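Local coordinates for LAR_0958 cell surface adhesin (Lactobacillus reuteri, PDB 4NG0), which is a cell-surface adhesin that probably mediates bacterial binding to mucus through repeats with a ubiquitin-like beta-grasp fold, at residues A[3-9]-A[24-28]; A[13-18]-A[52-56]; A[18-22]-A[39-45]; A[55-61]-A[87-93]. One frame throughout, in Å; residues are numbered along the deposited sequence.

Contact 1 (A[3-9]-A[24-28])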
loop_
_atom_site.group_PDB
_atom_site.type_symbol
_atom_site.label_atom_id
_atom_site.label_comp_id
_atom_site.label_asym_id
_atom_site.label_seq_id
_atom_site.Cartn_x
_atom_site.Cartn_y
_atom_site.Cartn_z
ATOM N N VAL A 3 -2.041 -2.403 -15.300
ATOM C CA VAL A 3 -1.936 -1.530 -14.140
ATOM C C VAL A 3 -1.249 -2.248 -12.996
ATOM O O VAL A 3 -1.700 -3.301 -12.545
ATOM C CB VAL A 3 -3.329 -1.057 -13.676
ATOM C CG1 VAL A 3 -3.218 -0.215 -12.409
ATOM C CG2 VAL A 3 -4.017 -0.267 -14.794
ATOM N N THR A 4 -0.146 -1.673 -12.532
ATOM C CA THR A 4 0.596 -2.270 -11.431
ATOM C C THR A 4 0.978 -1.223 -10.401
ATOM O O THR A 4 1.077 -0.037 -10.710
ATOM C CB THR A 4 1.861 -2.991 -11.924
ATOM O OG1 THR A 4 2.681 -2.064 -12.628
ATOM C CG2 THR A 4 1.503 -4.136 -12.868
ATOM N N TYR A 5 1.179 -1.671 -9.167
ATOM C CA TYR A 5 1.679 -0.796 -8.108
ATOM C C TYR A 5 2.913 -1.406 -7.460
ATOM O O TYR A 5 3.093 -2.628 -7.442
ATOM C CB TYR A 5 0.590 -0.487 -7.060
ATOM C CG TYR A 5 0.043 -1.677 -6.289
ATOM C CD1 TYR A 5 -1.059 -2.385 -6.758
ATOM C CD2 TYR A 5 0.618 -2.073 -5.078
ATOM C CE1 TYR A 5 -1.571 -3.463 -6.055
ATOM C CE2 TYR A 5 0.114 -3.149 -4.368
ATOM C CZ TYR A 5 -0.975 -3.844 -4.862
ATOM O OH TYR A 5 -1.465 -4.917 -4.143
ATOM N N SER A 6 3.764 -0.532 -6.938
ATOM C CA SER A 6 4.961 -0.936 -6.232
ATOM C C SER A 6 5.241 0.110 -5.168
ATOM O O SER A 6 4.495 1.065 -5.017
ATOM C CB SER A 6 6.145 -1.027 -7.197
ATOM O OG SER A 6 6.432 0.247 -7.751
ATOM N N GLY A 7 6.314 -0.086 -4.416
ATOM C CA GLY A 7 6.737 0.917 -3.462
ATOM C C GLY A 7 7.193 0.325 -2.150
ATOM O O GLY A 7 7.069 -0.883 -1.909
ATOM N N SER A 8 7.738 1.194 -1.305
ATOM C CA SER A 8 8.283 0.767 -0.030
ATOM C C SER A 8 8.436 1.949 0.896
ATOM O O SER A 8 8.447 3.097 0.462
ATOM C CB SER A 8 9.634 0.079 -0.220
ATOM O OG SER A 8 10.569 0.970 -0.807
ATOM N N ASP A 9 8.543 1.648 2.186
ATOM C CA ASP A 9 8.696 2.655 3.229
ATOM C C ASP A 9 9.215 1.933 4.457
ATOM O O ASP A 9 9.257 0.699 4.503
ATOM C CB ASP A 9 7.342 3.309 3.514
ATOM C CG ASP A 9 7.447 4.631 4.261
ATOM O OD1 ASP A 9 8.563 5.138 4.500
ATOM O OD2 ASP A 9 6.371 5.173 4.600
ATOM N N THR A 24 3.155 6.977 -1.026
ATOM C CA THR A 24 4.429 6.330 -1.328
ATOM C C THR A 24 4.251 5.174 -2.310
ATOM O O THR A 24 5.233 4.614 -2.804
ATOM C CB THR A 24 5.126 5.784 -0.067
ATOM O OG1 THR A 24 4.292 4.791 0.553
ATOM C CG2 THR A 24 5.447 6.911 0.921
ATOM N N VAL A 25 3.001 4.796 -2.580
ATOM C CA VAL A 25 2.731 3.737 -3.554
ATOM C C VAL A 25 2.911 4.311 -4.956
ATOM O O VAL A 25 2.401 5.390 -5.262
ATOM C CB VAL A 25 1.307 3.157 -3.395
ATOM C CG1 VAL A 25 1.035 2.085 -4.432
ATOM C CG2 VAL A 25 1.110 2.591 -1.997
ATOM N N GLN A 26 3.674 3.606 -5.788
ATOM C CA GLN A 26 3.989 4.079 -7.124
ATOM C C GLN A 26 3.218 3.261 -8.139
ATOM O O GLN A 26 3.242 2.030 -8.124
ATOM C CB GLN A 26 5.493 3.947 -7.383
ATOM C CG GLN A 26 6.365 4.656 -6.352
ATOM C CD GLN A 26 6.070 6.138 -6.275
ATOM O OE1 GLN A 26 5.956 6.810 -7.299
ATOM N NE2 GLN A 26 5.918 6.653 -5.058
ATOM N N TRP A 27 2.545 3.958 -9.034
ATOM C CA TRP A 27 1.651 3.319 -9.986
ATOM C C TRP A 27 2.190 3.420 -11.396
ATOM O O TRP A 27 2.818 4.415 -11.768
ATOM C CB TRP A 27 0.277 3.986 -9.909
ATOM C CG TRP A 27 -0.436 3.698 -8.623
ATOM C CD1 TRP A 27 -0.356 4.408 -7.454
ATOM C CD2 TRP A 27 -1.319 2.602 -8.371
ATOM N NE1 TRP A 27 -1.159 3.825 -6.499
ATOM C CE2 TRP A 27 -1.757 2.713 -7.037
ATOM C CE3 TRP A 27 -1.802 1.544 -9.155
ATOM C CZ2 TRP A 27 -2.641 1.798 -6.464
ATOM C CZ3 TRP A 27 -2.688 0.637 -8.584
ATOM C CH2 TRP A 27 -3.095 0.772 -7.253
ATOM N N SER A 28 1.933 2.394 -12.193
ATOM C CA SER A 28 2.452 2.343 -13.553
ATOM C C SER A 28 1.517 1.545 -14.456
ATOM O O SER A 28 0.676 0.785 -13.971
ATOM C CB SER A 28 3.849 1.715 -13.533
ATOM O OG SER A 28 4.431 1.681 -14.824
HETATM O O HOH W 1 4.923 0.845 -10.047
HETATM O O HOH W 2 7.938 3.955 -2.720
#
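With chi1 at 62°, the CG of Y5 sits between its own backbone N and carbonyl carbon, while W27 turns its CG back beside the backbone N (chi1 -69°). The two side chains then run side by side on one face of an antiparallel strand pair in the beta-grasp sheet. Y5 CB lies over the six-membered ring of W27, 3.6 Å from its centroid and almost straight above it, a CH-pi contact. The two rings meet obliquely, with planes at 48°. V3 CG1 reaches the edge of the indole, and V25 CG1 packs on Y5 CB at 3.7 Å. The Y5 hydroxyl is bonded elsewhere, to the backbone N of L63.

Paired backbone bonds hold the strands on either side of the Y5-W27 pair. T4 and S28 exchange two, and S6 and Q26 two more. On the other face T4, S6, Q26 and S28 are polar and lie nearer solvent. G7 follows, at backbone angles that favour glycine, close beside T24 O. That oxygen accepts from Q26 NE2, which comes from above the carbonyl plane. A water donates to T24 O at 2.8 Å and accepts from S8 N at 3.1 Å.

Contact 2 (A[13-18]-A[52-56])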
loop_
_atom_site.group_PDB
_atom_site.type_symbol
_atom_site.label_atom_id
_atom_site.label_comp_id
_atom_site.label_asym_id
_atom_site.label_seq_id
_atom_site.Cartn_x
_atom_site.Cartn_y
_atom_site.Cartn_z
ATOM N N TYR A 13 11.660 1.250 14.891
ATOM C CA TYR A 13 10.818 0.833 16.014
ATOM C C TYR A 13 10.718 1.926 17.077
ATOM O O TYR A 13 11.737 2.488 17.501
ATOM C CB TYR A 13 11.412 -0.418 16.668
ATOM C CG TYR A 13 10.715 -0.817 17.947
ATOM C CD1 TYR A 13 9.541 -1.548 17.906
ATOM C CD2 TYR A 13 11.229 -0.453 19.187
ATOM C CE1 TYR A 13 8.887 -1.918 19.084
ATOM C CE2 TYR A 13 10.586 -0.814 20.368
ATOM C CZ TYR A 13 9.417 -1.548 20.299
ATOM O OH TYR A 13 8.772 -1.908 21.468
ATOM N N ASP A 14 9.495 2.221 17.508
ATOM C CA ASP A 14 9.269 3.159 18.615
ATOM C C ASP A 14 8.125 2.711 19.518
ATOM O O ASP A 14 7.618 3.494 20.320
ATOM C CB ASP A 14 9.000 4.578 18.086
ATOM C CG ASP A 14 7.694 4.689 17.314
ATOM O OD1 ASP A 14 7.107 3.659 16.951
ATOM O OD2 ASP A 14 7.253 5.836 17.050
ATOM N N GLY A 15 7.708 1.456 19.384
ATOM C CA GLY A 15 6.604 0.952 20.195
ATOM C C GLY A 15 5.231 1.396 19.741
ATOM O O GLY A 15 4.240 1.116 20.414
ATOM N N ASN A 16 5.165 2.082 18.602
ATOM C CA ASN A 16 3.905 2.581 18.058
ATOM C C ASN A 16 3.630 1.900 16.724
ATOM O O ASN A 16 4.568 1.525 16.018
ATOM C CB ASN A 16 3.985 4.098 17.887
ATOM C CG ASN A 16 4.180 4.812 19.212
ATOM O OD1 ASN A 16 3.603 4.403 20.227
ATOM N ND2 ASN A 16 5.008 5.853 19.227
ATOM N N PRO A 17 2.351 1.718 16.366
ATOM C CA PRO A 17 2.053 1.042 15.100
ATOM C C PRO A 17 2.537 1.855 13.904
ATOM O O PRO A 17 2.564 3.085 13.952
ATOM C CB PRO A 17 0.517 0.947 15.100
ATOM C CG PRO A 17 0.113 1.131 16.539
ATOM C CD PRO A 17 1.130 2.062 17.119
ATOM N N ALA A 18 2.932 1.158 12.845
ATOM C CA ALA A 18 3.361 1.828 11.620
ATOM C C ALA A 18 2.223 2.582 10.949
ATOM O O ALA A 18 1.082 2.124 10.944
ATOM C CB ALA A 18 3.939 0.809 10.647
ATOM N N ALA A 52 -2.020 -2.814 11.481
ATOM C CA ALA A 52 -0.682 -2.242 11.401
ATOM C C ALA A 52 0.178 -2.809 12.517
ATOM O O ALA A 52 -0.240 -2.824 13.673
ATOM C CB ALA A 52 -0.751 -0.732 11.521
ATOM N N PRO A 53 1.393 -3.271 12.180
ATOM C CA PRO A 53 2.314 -3.854 13.155
ATOM C C PRO A 53 3.110 -2.805 13.914
ATOM O O PRO A 53 3.180 -1.641 13.501
ATOM C CB PRO A 53 3.256 -4.684 12.276
ATOM C CG PRO A 53 3.333 -3.887 11.018
ATOM C CD PRO A 53 1.952 -3.299 10.817
ATOM N N THR A 54 3.677 -3.242 15.033
ATOM C CA THR A 54 4.551 -2.438 15.884
ATOM C C THR A 54 5.976 -3.000 15.940
ATOM O O THR A 54 6.957 -2.248 15.895
ATOM C CB THR A 54 3.973 -2.360 17.302
ATOM O OG1 THR A 54 2.755 -1.608 17.244
ATOM C CG2 THR A 54 4.933 -1.664 18.256
ATOM N N ASP A 55 6.093 -4.321 16.035
ATOM C CA ASP A 55 7.403 -4.970 16.179
ATOM C C ASP A 55 8.277 -4.821 14.939
ATOM O O ASP A 55 7.776 -4.757 13.810
ATOM C CB ASP A 55 7.218 -6.460 16.457
ATOM C CG ASP A 55 6.640 -6.732 17.832
ATOM O OD1 ASP A 55 6.835 -5.910 18.751
ATOM O OD2 ASP A 55 5.989 -7.790 17.969
ATOM N N ALA A 56 9.588 -4.786 15.168
ATOM C CA ALA A 56 10.548 -4.803 14.074
ATOM C C ALA A 56 10.304 -6.018 13.208
ATOM O O ALA A 56 10.028 -7.108 13.702
ATOM C CB ALA A 56 11.968 -4.811 14.607
HETATM O O HOH W 3 7.227 0.575 16.222
HETATM O O HOH W 4 1.881 -0.040 19.446
#
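Two irregular loops of the MBG domain meet here, joined by one direct hydrogen bond. A18 N gives it to P53 O at 2.9 Å, nearly along the C=O axis. P17 CA also approaches P53 O, at 3.3 Å, as a CA-H...O contact. T54 touches the first loop with both branches. Its chi1 of -67° sends CG2 anti to the backbone N, against G15 C at 3.4 Å, and leaves OG1 alongside the ring of P17. The edge of the Y13 ring meets T54 O, with CD1 3.3 Å away. A52 CB closes the other end, against A18 O and P17 CB.

An Asx turn shapes the first loop. D14 OD1 accepts from the backbone N of N16 at 3.0 Å, met from above the carboxylate plane. The side chain of N16 adds a weak bond from ND2 to D14 OD2. K11 makes a salt bridge to D14 OD1 and also bonds to N16 O. The turn passes through G15, whose phi of 77° suits glycine, and G15 N lies over the centre of the Y13 ring.

Two waters complete the join. One links T54 OG1 to G15 O, at 2.8 Å from each. The other accepts from D14 N and lies close to N16 O and T54 O.

The loops lie at the surface. Segment 13-18 follows strand 3-12, and segment 52-56 leads into strand 57-63. Y13 and P53 pack on I91 of strand 83-92, while A52 and P53 touch W45 of strand 43-45.

Contact 3 (A[18-22]-A[39-45])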
loop_
_atom_site.group_PDB
_atom_site.type_symbol
_atom_site.label_atom_id
_atom_site.label_comp_id
_atom_site.label_asym_id
_atom_site.label_seq_id
_atom_site.Cartn_x
_atom_site.Cartn_y
_atom_site.Cartn_z
ATOM N N ALA A 18 2.932 1.158 12.845
ATOM C CA ALA A 18 3.361 1.828 11.620
ATOM C C ALA A 18 2.223 2.582 10.949
ATOM O O ALA A 18 1.082 2.124 10.944
ATOM C CB ALA A 18 3.939 0.809 10.647
ATOM N N ASN A 19 2.557 3.715 10.348
ATOM C CA ASN A 19 1.597 4.505 9.592
ATOM C C ASN A 19 1.875 4.378 8.103
ATOM O O ASN A 19 2.787 5.024 7.579
ATOM C CB ASN A 19 1.700 5.980 9.984
ATOM C CG ASN A 19 1.250 6.251 11.412
ATOM O OD1 ASN A 19 0.254 5.701 11.881
ATOM N ND2 ASN A 19 1.976 7.124 12.101
ATOM N N PHE A 20 1.086 3.546 7.433
ATOM C CA PHE A 20 1.195 3.384 5.992
ATOM C C PHE A 20 0.758 4.658 5.291
ATOM O O PHE A 20 -0.291 5.224 5.613
ATOM C CB PHE A 20 0.324 2.212 5.544
ATOM C CG PHE A 20 0.077 2.169 4.064
ATOM C CD1 PHE A 20 1.084 1.769 3.197
ATOM C CD2 PHE A 20 -1.166 2.499 3.538
ATOM C CE1 PHE A 20 0.874 1.719 1.819
ATOM C CE2 PHE A 20 -1.395 2.441 2.151
ATOM C CZ PHE A 20 -0.374 2.053 1.293
ATOM N N GLU A 21 1.559 5.100 4.325
ATOM C CA GLU A 21 1.268 6.316 3.564
ATOM C C GLU A 21 0.991 5.973 2.100
ATOM O O GLU A 21 1.898 5.606 1.366
ATOM C CB GLU A 21 2.452 7.277 3.644
ATOM C CG GLU A 21 2.809 7.752 5.053
ATOM C CD GLU A 21 1.799 8.734 5.628
ATOM O OE1 GLU A 21 0.930 9.224 4.871
ATOM O OE2 GLU A 21 1.872 9.013 6.845
ATOM N N PRO A 22 -0.269 6.094 1.660
ATOM C CA PRO A 22 -0.618 5.679 0.298
ATOM C C PRO A 22 0.085 6.494 -0.794
ATOM O O PRO A 22 0.221 6.004 -1.914
ATOM C CB PRO A 22 -2.142 5.886 0.246
ATOM C CG PRO A 22 -2.435 6.856 1.339
ATOM C CD PRO A 22 -1.445 6.551 2.419
ATOM N N THR A 39 -6.822 5.959 -0.233
ATOM C CA THR A 39 -6.474 6.259 1.153
ATOM C C THR A 39 -5.854 5.036 1.808
ATOM O O THR A 39 -5.756 3.971 1.197
ATOM C CB THR A 39 -7.720 6.636 1.967
ATOM O OG1 THR A 39 -8.533 5.472 2.156
ATOM C CG2 THR A 39 -8.524 7.712 1.246
ATOM N N SER A 40 -5.445 5.174 3.065
ATOM C CA SER A 40 -4.864 4.047 3.784
ATOM C C SER A 40 -5.850 2.888 3.915
ATOM O O SER A 40 -5.445 1.725 3.968
ATOM C CB SER A 40 -4.350 4.477 5.162
ATOM O OG SER A 40 -5.396 5.023 5.945
ATOM N N ALA A 41 -7.143 3.205 3.959
ATOM C CA ALA A 41 -8.181 2.180 4.084
ATOM C C ALA A 41 -8.252 1.267 2.861
ATOM O O ALA A 41 -8.884 0.208 2.894
ATOM C CB ALA A 41 -9.536 2.828 4.335
ATOM N N ASP A 42 -7.595 1.680 1.782
ATOM C CA ASP A 42 -7.681 0.942 0.532
ATOM C C ASP A 42 -6.631 -0.160 0.418
ATOM O O ASP A 42 -6.602 -0.896 -0.565
ATOM C CB ASP A 42 -7.587 1.908 -0.649
ATOM C CG ASP A 42 -8.824 2.768 -0.790
ATOM O OD1 ASP A 42 -9.935 2.244 -0.566
ATOM O OD2 ASP A 42 -8.686 3.960 -1.124
ATOM N N PHE A 43 -5.776 -0.262 1.437
ATOM C CA PHE A 43 -4.730 -1.274 1.475
ATOM C C PHE A 43 -4.825 -2.012 2.794
ATOM O O PHE A 43 -5.165 -1.422 3.816
ATOM C CB PHE A 43 -3.336 -0.635 1.350
ATOM C CG PHE A 43 -3.090 0.062 0.036
ATOM C CD1 PHE A 43 -3.604 1.329 -0.204
ATOM C CD2 PHE A 43 -2.327 -0.549 -0.946
ATOM C CE1 PHE A 43 -3.370 1.979 -1.420
ATOM C CE2 PHE A 43 -2.087 0.095 -2.161
ATOM C CZ PHE A 43 -2.616 1.345 -2.391
ATOM N N THR A 44 -4.528 -3.299 2.754
ATOM C CA THR A 44 -4.556 -4.130 3.955
ATOM C C THR A 44 -3.162 -4.638 4.295
ATOM O O THR A 44 -2.443 -5.127 3.428
ATOM C CB THR A 44 -5.514 -5.310 3.758
ATOM O OG1 THR A 44 -6.840 -4.794 3.621
ATOM C CG2 THR A 44 -5.485 -6.271 4.948
ATOM N N TRP A 45 -2.780 -4.507 5.562
ATOM C CA TRP A 45 -1.552 -5.107 6.055
ATOM C C TRP A 45 -1.650 -6.623 6.037
ATOM O O TRP A 45 -2.627 -7.188 6.545
ATOM C CB TRP A 45 -1.321 -4.673 7.497
ATOM C CG TRP A 45 -0.872 -3.252 7.665
ATOM C CD1 TRP A 45 -1.655 -2.160 7.889
ATOM C CD2 TRP A 45 0.485 -2.784 7.666
ATOM N NE1 TRP A 45 -0.872 -1.029 8.007
ATOM C CE2 TRP A 45 0.447 -1.393 7.893
ATOM C CE3 TRP A 45 1.727 -3.413 7.501
ATOM C CZ2 TRP A 45 1.610 -0.609 7.948
ATOM C CZ3 TRP A 45 2.881 -2.640 7.559
ATOM C CH2 TRP A 45 2.815 -1.253 7.782
HETATM O O HOH W 5 -0.843 1.907 8.954
#
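One water is gripped by three groups of the two segments. It donates to A18 O at 2.8 Å and accepts from F20 N at 3.0 Å and from W45 NE1 at 3.1 Å. It lies in the plane of the indole, at its edge. The polar edge of a buried tryptophan is thus tied to the backbone of the facing loop.

Beside the water the contact is apolar. A18 CB and F20 CB both pack on the benzo part of W45, at CH2 and CZ2, approaching it obliquely. F20 is the main side chain. Its CG is anti to the backbone N (chi1 165°), which carries the ring across to F43. F20 CZ sits over one face of the F43 ring, offset toward its rim, and F20 CE2 comes to 3.4 Å from F43 CD1. The ring planes are inclined at 53°, and their centroids are 4.9 Å apart.

In the beta-grasp fold, segment 18-22 runs over one face of the sheet, and F43 and W45 reach it from 43-45, one of the two edge strands. F20 and W45 each make an edge-to-face pair with a tyrosine of strand 83-92, Y87 and Y89 respectively. V25 adds to the packing on F20 and F43.

A short 3-10 segment, 40-42, leads into strand 43-45. D42 OD2 accepts from T39 N at 2.9 Å, on the anti side and tilted out of the carboxylate plane. The CA of S40 lies at the edge of the F20 ring, and P22 lies against the T39-S40 backbone.

Contact 4 (A[55-61]-A[87-93])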
loop_
_atom_site.group_PDB
_atom_site.type_symbol
_atom_site.label_atom_id
_atom_site.label_comp_id
_atom_site.label_asym_id
_atom_site.label_seq_id
_atom_site.Cartn_x
_atom_site.Cartn_y
_atom_site.Cartn_z
ATOM N N ASP A 55 6.093 -4.321 16.035
ATOM C CA ASP A 55 7.403 -4.970 16.179
ATOM C C ASP A 55 8.277 -4.821 14.939
ATOM O O ASP A 55 7.776 -4.757 13.810
ATOM C CB ASP A 55 7.218 -6.460 16.457
ATOM C CG ASP A 55 6.640 -6.732 17.832
ATOM O OD1 ASP A 55 6.835 -5.910 18.751
ATOM O OD2 ASP A 55 5.989 -7.790 17.969
ATOM N N ALA A 56 9.588 -4.786 15.168
ATOM C CA ALA A 56 10.548 -4.803 14.074
ATOM C C ALA A 56 10.304 -6.018 13.208
ATOM O O ALA A 56 10.028 -7.108 13.702
ATOM C CB ALA A 56 11.968 -4.811 14.607
ATOM N N GLY A 57 10.394 -5.818 11.900
ATOM C CA GLY A 57 10.103 -6.875 10.963
ATOM C C GLY A 57 9.921 -6.325 9.570
ATOM O O GLY A 57 9.913 -5.102 9.363
ATOM N N LYS A 58 9.782 -7.239 8.614
ATOM C CA LYS A 58 9.527 -6.892 7.223
ATOM C C LYS A 58 8.109 -7.324 6.886
ATOM O O LYS A 58 7.755 -8.495 7.068
ATOM C CB LYS A 58 10.531 -7.597 6.299
ATOM C CG LYS A 58 10.460 -7.156 4.836
ATOM C CD LYS A 58 11.474 -7.933 3.996
ATOM C CE LYS A 58 11.286 -7.687 2.509
ATOM N NZ LYS A 58 12.164 -8.568 1.686
ATOM N N TYR A 59 7.304 -6.378 6.409
ATOM C CA TYR A 59 5.881 -6.601 6.177
ATOM C C TYR A 59 5.488 -6.203 4.766
ATOM O O TYR A 59 6.217 -5.469 4.093
ATOM C CB TYR A 59 5.066 -5.744 7.159
ATOM C CG TYR A 59 5.423 -5.984 8.604
ATOM C CD1 TYR A 59 6.337 -5.170 9.271
ATOM C CD2 TYR A 59 4.858 -7.034 9.295
ATOM C CE1 TYR A 59 6.666 -5.400 10.595
ATOM C CE2 TYR A 59 5.179 -7.281 10.633
ATOM C CZ TYR A 59 6.077 -6.453 11.272
ATOM O OH TYR A 59 6.402 -6.678 12.601
ATOM N N THR A 60 4.320 -6.655 4.319
ATOM C CA THR A 60 3.760 -6.163 3.065
ATOM C C THR A 60 2.333 -5.683 3.241
ATOM O O THR A 60 1.664 -6.023 4.217
ATOM C CB THR A 60 3.791 -7.222 1.938
ATOM O OG1 THR A 60 2.945 -8.324 2.282
ATOM C CG2 THR A 60 5.199 -7.723 1.710
ATOM N N LEU A 61 1.880 -4.866 2.298
ATOM C CA LEU A 61 0.482 -4.484 2.199
ATOM C C LEU A 61 0.012 -4.774 0.790
ATOM O O LEU A 61 0.813 -4.767 -0.145
ATOM C CB LEU A 61 0.280 -2.995 2.470
ATOM C CG LEU A 61 0.542 -2.531 3.899
ATOM C CD1 LEU A 61 1.953 -1.945 4.022
ATOM C CD2 LEU A 61 -0.516 -1.519 4.320
ATOM N N TYR A 87 4.052 -4.279 -2.226
ATOM C CA TYR A 87 4.459 -3.124 -1.435
ATOM C C TYR A 87 5.082 -3.614 -0.141
ATOM O O TYR A 87 4.493 -4.428 0.554
ATOM C CB TYR A 87 3.268 -2.203 -1.133
ATOM C CG TYR A 87 3.688 -0.951 -0.397
ATOM C CD1 TYR A 87 3.871 -0.956 0.984
ATOM C CD2 TYR A 87 3.930 0.228 -1.087
ATOM C CE1 TYR A 87 4.279 0.176 1.649
ATOM C CE2 TYR A 87 4.335 1.370 -0.431
ATOM C CZ TYR A 87 4.512 1.336 0.941
ATOM O OH TYR A 87 4.912 2.469 1.608
ATOM N N THR A 88 6.272 -3.121 0.178
ATOM C CA THR A 88 6.991 -3.596 1.357
ATOM C C THR A 88 7.249 -2.495 2.386
ATOM O O THR A 88 7.789 -1.434 2.059
ATOM C CB THR A 88 8.339 -4.234 0.959
ATOM O OG1 THR A 88 8.091 -5.320 0.055
ATOM C CG2 THR A 88 9.065 -4.774 2.192
ATOM N N TYR A 89 6.876 -2.757 3.635
ATOM C CA TYR A 89 7.081 -1.808 4.726
ATOM C C TYR A 89 7.937 -2.484 5.778
ATOM O O TYR A 89 7.582 -3.562 6.271
ATOM C CB TYR A 89 5.740 -1.379 5.355
ATOM C CG TYR A 89 5.888 -0.166 6.262
ATOM C CD1 TYR A 89 6.514 -0.277 7.513
ATOM C CD2 TYR A 89 5.442 1.091 5.864
ATOM C CE1 TYR A 89 6.679 0.808 8.328
ATOM C CE2 TYR A 89 5.608 2.196 6.691
ATOM C CZ TYR A 89 6.230 2.044 7.919
ATOM O OH TYR A 89 6.403 3.133 8.751
ATOM N N THR A 90 9.066 -1.861 6.119
ATOM C CA THR A 90 9.963 -2.421 7.124
ATOM C C THR A 90 9.987 -1.591 8.401
ATOM O O THR A 90 10.115 -0.367 8.362
ATOM C CB THR A 90 11.398 -2.509 6.565
ATOM O OG1 THR A 90 11.384 -3.313 5.380
ATOM C CG2 THR A 90 12.357 -3.123 7.576
ATOM N N ILE A 91 9.870 -2.262 9.546
ATOM C CA ILE A 91 10.141 -1.600 10.814
ATOM C C ILE A 91 11.525 -2.082 11.249
ATOM O O ILE A 91 11.739 -3.267 11.467
ATOM C CB ILE A 91 9.085 -1.945 11.877
ATOM C CG1 ILE A 91 7.701 -1.473 11.433
ATOM C CG2 ILE A 91 9.444 -1.301 13.207
ATOM C CD1 ILE A 91 6.583 -1.842 12.423
ATOM N N ASN A 92 12.476 -1.162 11.326
ATOM C CA ASN A 92 13.834 -1.511 11.711
ATOM C C ASN A 92 13.994 -1.487 13.227
ATOM O O ASN A 92 13.349 -0.684 13.899
ATOM C CB ASN A 92 14.819 -0.545 11.051
ATOM C CG ASN A 92 14.895 -0.737 9.549
ATOM O OD1 ASN A 92 15.190 -1.833 9.079
ATOM N ND2 ASN A 92 14.595 0.309 8.797
ATOM N N PRO A 93 14.850 -2.354 13.785
ATOM C CA PRO A 93 15.055 -2.315 15.239
ATOM C C PRO A 93 15.659 -0.983 15.669
ATOM O O PRO A 93 16.357 -0.330 14.886
ATOM C CB PRO A 93 16.053 -3.452 15.497
ATOM C CG PRO A 93 15.962 -4.350 14.289
ATOM C CD PRO A 93 15.609 -3.441 13.139
HETATM O O HOH W 6 2.335 -6.653 -1.314
#
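Five backbone hydrogen bonds join these antiparallel strands of the beta-grasp sheet. G57 and I91 exchange two, Y59 and Y89 two more, and L61 N gives a longer one to Y87 O at 3.2 Å. Past this last bond a water bridges L61 O and Y87 N. The strands twist, their directions lying at 153°. Within segment 55-61 the Y59 hydroxyl donates to D55 O at 2.7 Å, from above the carbonyl plane. This hydroxyl lies close over G57, which has no side chain.

Apolar contacts line the face that carries Y59, Y89 and I91. L61 CD1 packs alongside the Y87 ring, 3.7 Å from CD1, and also meets Y89 CB. I91 has its CG1 beside the backbone N (chi1 -62°) and extends CD1 to Y59 CE1 at 4.0 Å.

On the other face, the extended K58 chain crosses T88, with CE 3.7 Å from T88 CG2. T60 CG2 lies near T88 OG1, while T60 OG1 is bonded to N46.

Strand 83-92 is flanked by 57-63 and by 3-12, which bonds to T88 and T90. Strand 43-45 lies beyond 57-63, and W45 packs on Y59 and L61.

Overall arrangement
Contacts 1 and 4 belong to one five-stranded sheet, where strands 3-12 and 83-92 are neighbours. Their centres are about 16 Å apart. T24 OG1 and Y87 OH, 2.6 Å apart, form a probable hydrogen bond between them, and D9 O and T90 N another at 3.0 Å. Contact 3 touches both: V25 CG2 comes to 3.6 Å from F20 CZ, and W45 CH2 to 3.6 Å from Y89 CG. Contact 2 shares A18 with contact 3, and D55 and A56 with contact 4. The centres of contacts 2 and 4 are about 9 Å apart. Contact 2 lies about 22 Å from contact 1, centre to centre, on the opposite side of the chain's centre.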